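Local structure of sphingomyelinase-c (Listeria ivanovii, 1ZWX) at residues F21-N24 / G30-H33; L37-D42 / L65-E70; F133-I138 / A180-P185; E170-I175 / G194-N199. The protein belongs to the endonuclease/exonuclease/phosphatase family and adopts its DNase I-like fold, built around two mixed beta-sheets with helices packed outside them. All blocks are in the same frame, centred on the assembly; numbering follows the deposited sequence.

Contact 1 (F21-N24 / G30-H33); sequences FSRN and GQMH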
# COMPACT_ATOMS: atom_id res chain seq x y z
N PHE A 21 6.13 11.70 2.67
CA PHE A 21 7.59 11.73 2.73
C PHE A 21 8.11 12.46 3.95
O PHE A 21 7.41 13.30 4.53
CB PHE A 21 8.12 12.37 1.45
CG PHE A 21 8.26 11.40 0.29
CD1 PHE A 21 7.50 10.21 0.24
CD2 PHE A 21 9.14 11.69 -0.77
CE1 PHE A 21 7.64 9.31 -0.86
CE2 PHE A 21 9.28 10.81 -1.85
CZ PHE A 21 8.51 9.62 -1.90
N SER A 22 9.33 12.12 4.34
CA SER A 22 10.03 12.80 5.44
C SER A 22 9.95 14.33 5.32
O SER A 22 10.34 14.87 4.30
CB SER A 22 11.51 12.39 5.41
OG SER A 22 12.30 13.34 6.11
N ARG A 23 9.48 15.01 6.36
CA ARG A 23 9.37 16.48 6.34
C ARG A 23 10.77 17.11 6.54
O ARG A 23 10.97 18.30 6.25
CB ARG A 23 8.40 16.99 7.42
CG ARG A 23 6.88 16.78 7.09
CD ARG A 23 5.99 17.13 8.31
NE ARG A 23 6.54 16.59 9.55
CZ ARG A 23 6.77 17.29 10.66
NH1 ARG A 23 6.43 18.58 10.75
NH2 ARG A 23 7.33 16.68 11.67
N ASN A 24 11.71 16.32 7.06
CA ASN A 24 13.11 16.78 7.19
C ASN A 24 13.72 17.05 5.81
O ASN A 24 14.40 18.06 5.60
CB ASN A 24 13.94 15.78 7.99
CG ASN A 24 13.66 15.83 9.48
OD1 ASN A 24 13.72 14.82 10.16
ND2 ASN A 24 13.37 17.02 9.99
N GLY A 30 2.61 19.32 2.40
CA GLY A 30 1.31 19.23 3.04
C GLY A 30 1.08 17.98 3.88
O GLY A 30 -0.07 17.64 4.13
N GLN A 31 2.16 17.31 4.31
CA GLN A 31 2.09 16.02 5.01
C GLN A 31 1.19 16.05 6.25
O GLN A 31 0.29 15.20 6.42
CB GLN A 31 3.50 15.49 5.38
CG GLN A 31 4.37 15.14 4.13
CD GLN A 31 5.33 16.25 3.73
OE1 GLN A 31 4.92 17.39 3.55
NE2 GLN A 31 6.63 15.90 3.52
N MET A 32 1.42 17.01 7.14
CA MET A 32 0.60 17.09 8.36
C MET A 32 -0.88 17.35 8.09
O MET A 32 -1.76 16.78 8.76
CB MET A 32 1.15 18.15 9.32
CG MET A 32 2.55 17.86 9.80
SD MET A 32 2.76 16.35 10.77
CE MET A 32 1.72 16.54 12.22
N HIS A 33 -1.17 18.20 7.12
CA HIS A 33 -2.53 18.55 6.82
C HIS A 33 -3.25 17.39 6.10
O HIS A 33 -4.44 17.12 6.33
CB HIS A 33 -2.57 19.81 5.98
CG HIS A 33 -3.96 20.27 5.66
ND1 HIS A 33 -4.93 20.46 6.62
CD2 HIS A 33 -4.53 20.60 4.48
CE1 HIS A 33 -6.04 20.88 6.05
NE2 HIS A 33 -5.83 20.98 4.75
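Gln31 and Arg23 run past each other in opposite directions, with the amide and the guanidinium planes 84° apart. The amide of Gln31 reaches out from the start of helix 31-39 to the loop that follows strand 12-20. Its NE2 donates to the backbone O of Phe21 at 2.9 Å in a fairly straight bond, the N-H...O angle being 163°. The oxygen lies close to the amide plane, but NE2 itself stands above the carbonyl plane of Phe21. The bend of the Gln31 chain at chi2 (97°) turns the amide toward this carbonyl and sets NE2 3.7 Å from Arg23 CG. The same nitrogen also donates to Tyr26 O, and OE1 takes a weak bond from Trp29 N.

Farther along, Arg23 crosses Met32 at about a right angle. Arg23 CD meets Met32 CG at 3.8 Å, and Met32 SD sits over one face of the guanidinium, 3.9 Å above its plane and shifted toward the rim. The charge is answered by Asp57, which forms a salt bridge with Arg23 NE, while Met32 also touches Ser59 and Ala60 of helix 58-67.

The chemistry is therefore divided: two carbonyls grip the buried Gln31 amide nitrogen and tie the loop to the helix start, whereas Arg23 rests on Met32 through carbon and sulfur and has a salt-bridge partner in Asp57 through NE.

Contact 2 (L37-D42 / L65-E70); sequences LIAQAD and LNNLRE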
# COMPACT_ATOMS: atom_id res chain seq x y z
N LEU A 37 -6.86 15.35 6.27
CA LEU A 37 -7.75 15.26 5.12
C LEU A 37 -8.07 13.81 4.75
O LEU A 37 -9.23 13.46 4.47
CB LEU A 37 -7.13 15.95 3.91
CG LEU A 37 -7.02 17.48 3.90
CD1 LEU A 37 -6.60 17.92 2.50
CD2 LEU A 37 -8.37 18.14 4.32
N ILE A 38 -7.03 12.98 4.72
CA ILE A 38 -7.18 11.58 4.36
C ILE A 38 -8.07 10.85 5.37
O ILE A 38 -8.97 10.11 4.98
CB ILE A 38 -5.79 10.87 4.25
CG1 ILE A 38 -5.01 11.34 3.01
CG2 ILE A 38 -5.95 9.33 4.27
CD1 ILE A 38 -3.48 11.01 3.12
N ALA A 39 -7.80 11.01 6.67
CA ALA A 39 -8.58 10.34 7.70
C ALA A 39 -10.04 10.84 7.79
O ALA A 39 -10.93 10.09 8.27
CB ALA A 39 -7.89 10.44 9.05
N GLN A 40 -10.29 12.06 7.31
CA GLN A 40 -11.64 12.67 7.24
C GLN A 40 -12.41 12.35 5.97
O GLN A 40 -13.58 12.71 5.84
CB GLN A 40 -11.55 14.20 7.35
CG GLN A 40 -11.08 14.69 8.73
CD GLN A 40 -10.63 16.14 8.73
OE1 GLN A 40 -10.75 16.87 7.73
NE2 GLN A 40 -10.11 16.57 9.85
N ALA A 41 -11.76 11.67 5.01
CA ALA A 41 -12.35 11.46 3.69
C ALA A 41 -13.33 10.28 3.73
O ALA A 41 -13.15 9.32 4.50
CB ALA A 41 -11.27 11.20 2.64
N ASP A 42 -14.36 10.36 2.89
CA ASP A 42 -15.36 9.29 2.79
C ASP A 42 -14.76 7.96 2.33
O ASP A 42 -15.20 6.90 2.81
CB ASP A 42 -16.51 9.73 1.89
CG ASP A 42 -17.41 10.76 2.56
OD1 ASP A 42 -17.32 10.94 3.81
OD2 ASP A 42 -18.21 11.40 1.84
N LEU A 65 -2.38 7.73 11.61
CA LEU A 65 -2.74 6.49 12.28
C LEU A 65 -3.60 6.81 13.51
O LEU A 65 -4.57 6.14 13.81
CB LEU A 65 -1.49 5.72 12.68
CG LEU A 65 -0.79 5.12 11.43
CD1 LEU A 65 0.55 4.63 11.82
CD2 LEU A 65 -1.67 3.99 10.90
N ASN A 66 -3.24 7.89 14.18
CA ASN A 66 -4.07 8.38 15.28
C ASN A 66 -5.47 8.83 14.92
O ASN A 66 -6.45 8.45 15.59
CB ASN A 66 -3.33 9.44 16.08
CG ASN A 66 -2.92 8.92 17.39
OD1 ASN A 66 -1.82 8.39 17.56
ND2 ASN A 66 -3.85 8.98 18.33
N ASN A 67 -5.58 9.61 13.85
CA ASN A 67 -6.85 10.02 13.29
C ASN A 67 -7.73 8.84 12.89
O ASN A 67 -8.95 8.97 12.81
CB ASN A 67 -6.64 10.86 12.03
CG ASN A 67 -6.05 12.25 12.31
OD1 ASN A 67 -5.96 12.66 13.44
ND2 ASN A 67 -5.61 12.95 11.24
N LEU A 68 -7.09 7.70 12.59
CA LEU A 68 -7.80 6.53 12.05
C LEU A 68 -8.27 5.58 13.14
O LEU A 68 -9.00 4.61 12.86
CB LEU A 68 -6.90 5.77 11.04
CG LEU A 68 -6.73 6.41 9.65
CD1 LEU A 68 -5.72 5.62 8.83
CD2 LEU A 68 -8.07 6.53 8.90
N ARG A 69 -7.84 5.84 14.37
CA ARG A 69 -8.13 4.98 15.53
C ARG A 69 -9.62 4.81 15.82
O ARG A 69 -10.04 3.73 16.25
CB ARG A 69 -7.46 5.52 16.79
CG ARG A 69 -6.03 5.22 16.94
CD ARG A 69 -5.78 3.81 17.43
NE ARG A 69 -4.34 3.63 17.68
CZ ARG A 69 -3.73 2.45 17.81
NH1 ARG A 69 -4.40 1.31 17.71
NH2 ARG A 69 -2.42 2.42 18.02
N GLU A 70 -10.40 5.86 15.61
CA GLU A 70 -11.83 5.80 15.88
C GLU A 70 -12.48 4.71 15.03
O GLU A 70 -13.17 3.84 15.56
CB GLU A 70 -12.48 7.17 15.62
CG GLU A 70 -13.97 7.15 15.33
CD GLU A 70 -14.83 7.24 16.57
OE1 GLU A 70 -14.40 6.76 17.65
OE2 GLU A 70 -15.95 7.79 16.47
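Ala39 and Leu68 mark the point where the two segments come nearest, their CA atoms only 5.8 Å apart. The segments lie at the ends of helices 31-39 and 58-67, and the small side chain of Ala39 is consistent with so close an approach. The CB of Ala39 points toward the other segment and makes most of the contact.

That methyl meets two neighbours in sequence. Asn67 CB lies 3.3 Å from it, a tight fit between two carbons. The second is Leu68 CD2, at 3.9 Å from Ala39 CB and 4.0 Å from Ala39 CA. The CB of Leu68 does not aim at the partner helix; with CG anti to the carbonyl carbon (chi1 -76°), it is the end of the side chain that swings back toward Ala39. Leu64, one turn earlier on helix 58-67, touches Ala39 as well.

The amide of Asn67 lies alongside the methyl, ND2 4.0 Å from Ala39 CB, and does its bonding elsewhere: ND2 donates to Ala35 O and to Asp36 OD1, both on helix 31-39. Chemically, then, a small apolar joint holds the helices close by shape, while an asparagine beside it supplies directional bonds between the same two helices.

Contact 3 (F133-I138 / A180-P185); sequences FAYVKI and AKKNIP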
# COMPACT_ATOMS: atom_id res chain seq x y z
N PHE A 133 7.02 -6.03 4.17
CA PHE A 133 5.58 -6.20 4.24
C PHE A 133 5.15 -6.46 5.68
O PHE A 133 5.96 -6.90 6.50
CB PHE A 133 5.08 -7.33 3.29
CG PHE A 133 5.73 -8.66 3.52
CD1 PHE A 133 6.89 -9.02 2.82
CD2 PHE A 133 5.12 -9.63 4.35
CE1 PHE A 133 7.49 -10.29 3.01
CE2 PHE A 133 5.69 -10.88 4.52
CZ PHE A 133 6.89 -11.21 3.86
N ALA A 134 3.89 -6.15 5.95
CA ALA A 134 3.24 -6.44 7.24
C ALA A 134 2.22 -7.55 7.00
O ALA A 134 1.51 -7.55 6.00
CB ALA A 134 2.50 -5.18 7.76
N TYR A 135 2.14 -8.48 7.95
CA TYR A 135 1.16 -9.56 7.86
C TYR A 135 0.25 -9.38 9.08
O TYR A 135 0.74 -9.18 10.17
CB TYR A 135 1.87 -10.90 7.99
CG TYR A 135 0.93 -12.05 8.32
CD1 TYR A 135 0.12 -12.62 7.32
CD2 TYR A 135 0.81 -12.52 9.65
CE1 TYR A 135 -0.78 -13.69 7.64
CE2 TYR A 135 -0.09 -13.55 9.96
CZ TYR A 135 -0.86 -14.14 8.95
OH TYR A 135 -1.75 -15.17 9.26
N VAL A 136 -1.05 -9.45 8.85
CA VAL A 136 -2.00 -9.59 9.96
C VAL A 136 -2.95 -10.78 9.75
O VAL A 136 -3.34 -11.07 8.63
CB VAL A 136 -2.82 -8.28 10.24
CG1 VAL A 136 -1.90 -7.11 10.54
CG2 VAL A 136 -3.79 -7.93 9.12
N LYS A 137 -3.32 -11.42 10.85
CA LYS A 137 -4.51 -12.28 10.88
C LYS A 137 -5.60 -11.56 11.73
O LYS A 137 -5.34 -11.22 12.85
CB LYS A 137 -4.18 -13.65 11.49
CG LYS A 137 -5.44 -14.61 11.48
CD LYS A 137 -5.16 -15.91 12.27
CE LYS A 137 -6.34 -16.94 12.16
NZ LYS A 137 -5.95 -18.15 13.01
N ILE A 138 -6.75 -11.25 11.14
CA ILE A 138 -7.84 -10.63 11.87
C ILE A 138 -8.96 -11.66 12.02
O ILE A 138 -9.07 -12.60 11.21
CB ILE A 138 -8.42 -9.34 11.18
CG1 ILE A 138 -9.01 -9.63 9.82
CG2 ILE A 138 -7.32 -8.21 11.03
CD1 ILE A 138 -10.40 -9.04 9.63
N ALA A 180 4.16 -19.62 2.32
CA ALA A 180 4.39 -21.07 2.33
C ALA A 180 4.79 -21.58 3.72
O ALA A 180 4.27 -22.60 4.20
CB ALA A 180 5.47 -21.46 1.28
N LYS A 181 5.69 -20.86 4.36
CA LYS A 181 6.20 -21.22 5.68
C LYS A 181 5.12 -21.13 6.75
O LYS A 181 5.10 -21.93 7.67
CB LYS A 181 7.39 -20.32 6.04
CG LYS A 181 8.09 -20.72 7.31
CD LYS A 181 9.51 -20.16 7.36
N LYS A 182 4.24 -20.14 6.62
CA LYS A 182 3.13 -19.88 7.53
C LYS A 182 2.15 -21.06 7.64
O LYS A 182 1.52 -21.23 8.67
CB LYS A 182 2.37 -18.65 7.04
CG LYS A 182 1.86 -17.76 8.13
CD LYS A 182 3.00 -17.20 8.94
CE LYS A 182 2.49 -16.29 10.02
NZ LYS A 182 1.64 -16.99 11.00
N ASN A 183 1.99 -21.83 6.58
CA ASN A 183 1.10 -22.99 6.60
C ASN A 183 -0.32 -22.59 6.96
O ASN A 183 -0.94 -23.19 7.84
CB ASN A 183 1.58 -24.03 7.63
CG ASN A 183 2.87 -24.72 7.22
OD1 ASN A 183 3.12 -24.98 6.03
ND2 ASN A 183 3.70 -25.05 8.21
N ILE A 184 -0.83 -21.56 6.30
CA ILE A 184 -2.18 -21.11 6.53
C ILE A 184 -3.14 -22.11 5.87
O ILE A 184 -2.94 -22.46 4.70
CB ILE A 184 -2.39 -19.70 5.97
CG1 ILE A 184 -1.42 -18.71 6.64
CG2 ILE A 184 -3.85 -19.28 6.06
CD1 ILE A 184 -1.26 -17.38 5.88
N PRO A 185 -4.15 -22.60 6.64
CA PRO A 185 -5.14 -23.53 6.08
C PRO A 185 -5.74 -23.03 4.79
O PRO A 185 -6.05 -21.85 4.65
CB PRO A 185 -6.22 -23.60 7.18
CG PRO A 185 -5.47 -23.38 8.44
CD PRO A 185 -4.41 -22.33 8.07
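Tyr135 stands on strand 132-140, in one of the two main sheets of the DNase I-like fold, and reaches toward Lys182 and Ile184 where helix 161-182 runs out into the following loop. Its CB points toward that segment, and a chi1 of 163°, with CG anti to the backbone N, carries the ring outward from the sheet.

At the CD2/CE2 side of the ring outline, CD2 comes within 4.1 Å of Lys182 CE, and the next atom, CE2, is nearer still at 3.8 Å. The lysine approaches from the opposite direction and is bent at chi2 and again at chi4 (63°), which leaves NZ 4.0 Å from Tyr135 CE2. The aliphatic CE is thus the lysine atom nearest the ring. The ammonium has its main partner in Glu113, with which it makes a salt bridge.

At CE1, from the same side of the ring plane, Tyr135 packs on Ile184 CD1 at 4.1 Å. Both neighbours meet the ring obliquely. Phe178, on the same helix, adds an edge-to-face contact with Tyr135.

At the tip the hydroxyl is hydrogen-bonded to His146 of the adjacent strand 143-151, through ND1, and Ile184 CD1 closes against the same Tyr135 OH at 4.1 Å.

Contact 4 (E170-I175 / G194-N199); sequences EQMQEI and GDLNVN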
# COMPACT_ATOMS: atom_id res chain seq x y z
N GLU A 170 12.42 -10.69 -6.59
CA GLU A 170 12.97 -11.32 -5.39
C GLU A 170 12.06 -10.98 -4.21
O GLU A 170 11.77 -11.83 -3.35
CB GLU A 170 14.40 -10.86 -5.12
CG GLU A 170 15.16 -11.63 -4.06
CD GLU A 170 14.79 -11.21 -2.61
OE1 GLU A 170 15.01 -12.00 -1.68
OE2 GLU A 170 14.29 -10.09 -2.40
N GLN A 171 11.58 -9.73 -4.18
CA GLN A 171 10.69 -9.30 -3.08
C GLN A 171 9.35 -10.03 -3.15
O GLN A 171 8.81 -10.41 -2.11
CB GLN A 171 10.49 -7.77 -3.16
CG GLN A 171 11.80 -7.05 -2.75
CD GLN A 171 11.70 -5.55 -2.91
OE1 GLN A 171 10.77 -5.05 -3.52
NE2 GLN A 171 12.67 -4.82 -2.33
N MET A 172 8.80 -10.23 -4.35
CA MET A 172 7.60 -11.06 -4.47
C MET A 172 7.82 -12.48 -3.95
O MET A 172 6.92 -13.03 -3.27
CB MET A 172 7.05 -11.05 -5.90
CG MET A 172 6.87 -9.67 -6.36
SD MET A 172 5.61 -9.08 -7.42
CE MET A 172 6.04 -7.34 -7.42
N GLN A 173 8.98 -13.07 -4.24
CA GLN A 173 9.34 -14.37 -3.68
C GLN A 173 9.41 -14.33 -2.15
O GLN A 173 8.98 -15.30 -1.52
CB GLN A 173 10.67 -14.94 -4.21
CG GLN A 173 10.99 -16.36 -3.66
CD GLN A 173 9.89 -17.38 -4.09
OE1 GLN A 173 9.57 -17.52 -5.28
NE2 GLN A 173 9.30 -18.06 -3.11
N GLU A 174 9.98 -13.27 -1.57
CA GLU A 174 10.00 -13.16 -0.10
C GLU A 174 8.59 -13.31 0.48
O GLU A 174 8.43 -13.97 1.49
CB GLU A 174 10.65 -11.86 0.38
CG GLU A 174 12.17 -11.79 0.08
CD GLU A 174 12.89 -10.65 0.83
OE1 GLU A 174 12.54 -10.40 1.99
OE2 GLU A 174 13.79 -10.01 0.25
N ILE A 175 7.60 -12.72 -0.18
CA ILE A 175 6.20 -12.78 0.25
C ILE A 175 5.67 -14.23 0.13
O ILE A 175 5.09 -14.78 1.08
CB ILE A 175 5.37 -11.82 -0.56
CG1 ILE A 175 5.73 -10.34 -0.19
CG2 ILE A 175 3.86 -12.08 -0.40
CD1 ILE A 175 5.09 -9.34 -1.13
N GLY A 194 -1.25 -3.45 -1.95
CA GLY A 194 -0.36 -2.29 -1.81
C GLY A 194 0.17 -1.85 -3.15
O GLY A 194 -0.38 -2.21 -4.20
N ASP A 195 1.24 -1.07 -3.11
CA ASP A 195 1.86 -0.52 -4.32
C ASP A 195 2.93 -1.54 -4.72
O ASP A 195 4.02 -1.65 -4.11
CB ASP A 195 2.48 0.85 -4.00
CG ASP A 195 3.24 1.46 -5.18
OD1 ASP A 195 3.34 0.83 -6.26
OD2 ASP A 195 3.68 2.60 -5.03
N LEU A 196 2.56 -2.36 -5.71
CA LEU A 196 3.45 -3.42 -6.19
C LEU A 196 4.48 -2.92 -7.22
O LEU A 196 5.42 -3.68 -7.57
CB LEU A 196 2.65 -4.62 -6.75
CG LEU A 196 2.23 -5.68 -5.69
CD1 LEU A 196 3.44 -6.41 -5.13
CD2 LEU A 196 1.50 -5.08 -4.53
N ASN A 197 4.29 -1.69 -7.71
CA ASN A 197 5.28 -1.03 -8.60
C ASN A 197 5.49 -1.82 -9.93
O ASN A 197 6.53 -1.76 -10.57
CB ASN A 197 6.58 -0.76 -7.86
CG ASN A 197 6.69 0.67 -7.36
OD1 ASN A 197 6.37 1.62 -8.10
ND2 ASN A 197 7.11 0.85 -6.13
N VAL A 198 4.46 -2.58 -10.30
CA VAL A 198 4.43 -3.34 -11.55
C VAL A 198 3.24 -2.82 -12.33
O VAL A 198 2.09 -2.90 -11.87
CB VAL A 198 4.34 -4.84 -11.30
CG1 VAL A 198 4.17 -5.65 -12.64
CG2 VAL A 198 5.53 -5.33 -10.51
N ASN A 199 3.51 -2.24 -13.51
CA ASN A 199 2.49 -1.66 -14.35
C ASN A 199 1.64 -2.76 -15.02
O ASN A 199 2.17 -3.75 -15.55
CB ASN A 199 3.16 -0.72 -15.38
CG ASN A 199 2.17 0.13 -16.15
OD1 ASN A 199 1.07 0.44 -15.68
ND2 ASN A 199 2.56 0.51 -17.36
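Met172, Leu196 and Val198 make an apolar joint between helix 161-182 and the loop that follows strand 189-193. In the conformer described, the methionine reaches out almost in full, bent only at chi2 (-146°), and its terminal methyl does nearly all the touching. Met172 CE lies 3.6 Å from Leu196 CD1 and 3.7 Å from Val198 CG2, wedged between the two branched side chains. The sulfur is slightly farther back, SD standing 4.1 Å from Leu196 CD1, with the two side chains slanting across each other. Because Met172 was built in two conformers, these distances hold for one of them.

No hydrogen bond joins the segments, and several polar groups have partners elsewhere. Within the loop, Asn197 N gives a weak bond of 3.1 Å to Asp195 OD1, bent to 126°, in the manner of an Asx turn. The other carboxylate oxygen, OD2, takes a bond from Asn17 ND2, so each carboxylate oxygen of Asp195 has a partner, the one within the loop weak. On the helix, Gln171 is fixed at both ends of its amide: OE1 accepts from Gln153 N and NE2 donates to Arg121 O.

Backbone bonds anchor the loop on both flanks, Asp195 pairing with Thr152 and Leu196 with Leu247. The helix links the parallel neighbours 143-151 and 189-193 as a beta-alpha-beta crossover. The side chain of Leu196 touches Thr150 of strand 143-151 and Tyr249 of strand 248-252, while Met208 of helix 203-212 packs against both Met172 and Leu196.

Contacts 1 and 2 both use helix 31-39, one near its start and the other farther along, with centres about 16 Å apart. Contacts 3 and 4 share helix 161-182, contact 4 on its middle and contact 3 at its C-terminal end, and they touch, Phe133 CD1 lying 3.5 Å from Ile175 CG1. Contacts 1 and 4 stand on opposite sides of the chain's centre, as do 1 and 3, and 2 and 4. Contact 1 is the surface member and the one with a hydrogen bond between its segments. The three buried contacts meet mostly through carbon: helix on helix in contact 2, strand with helix end in contact 3, helix with loop in contact 4. The polar ends of Asn67, Tyr135 and Lys182 bond outside their segments.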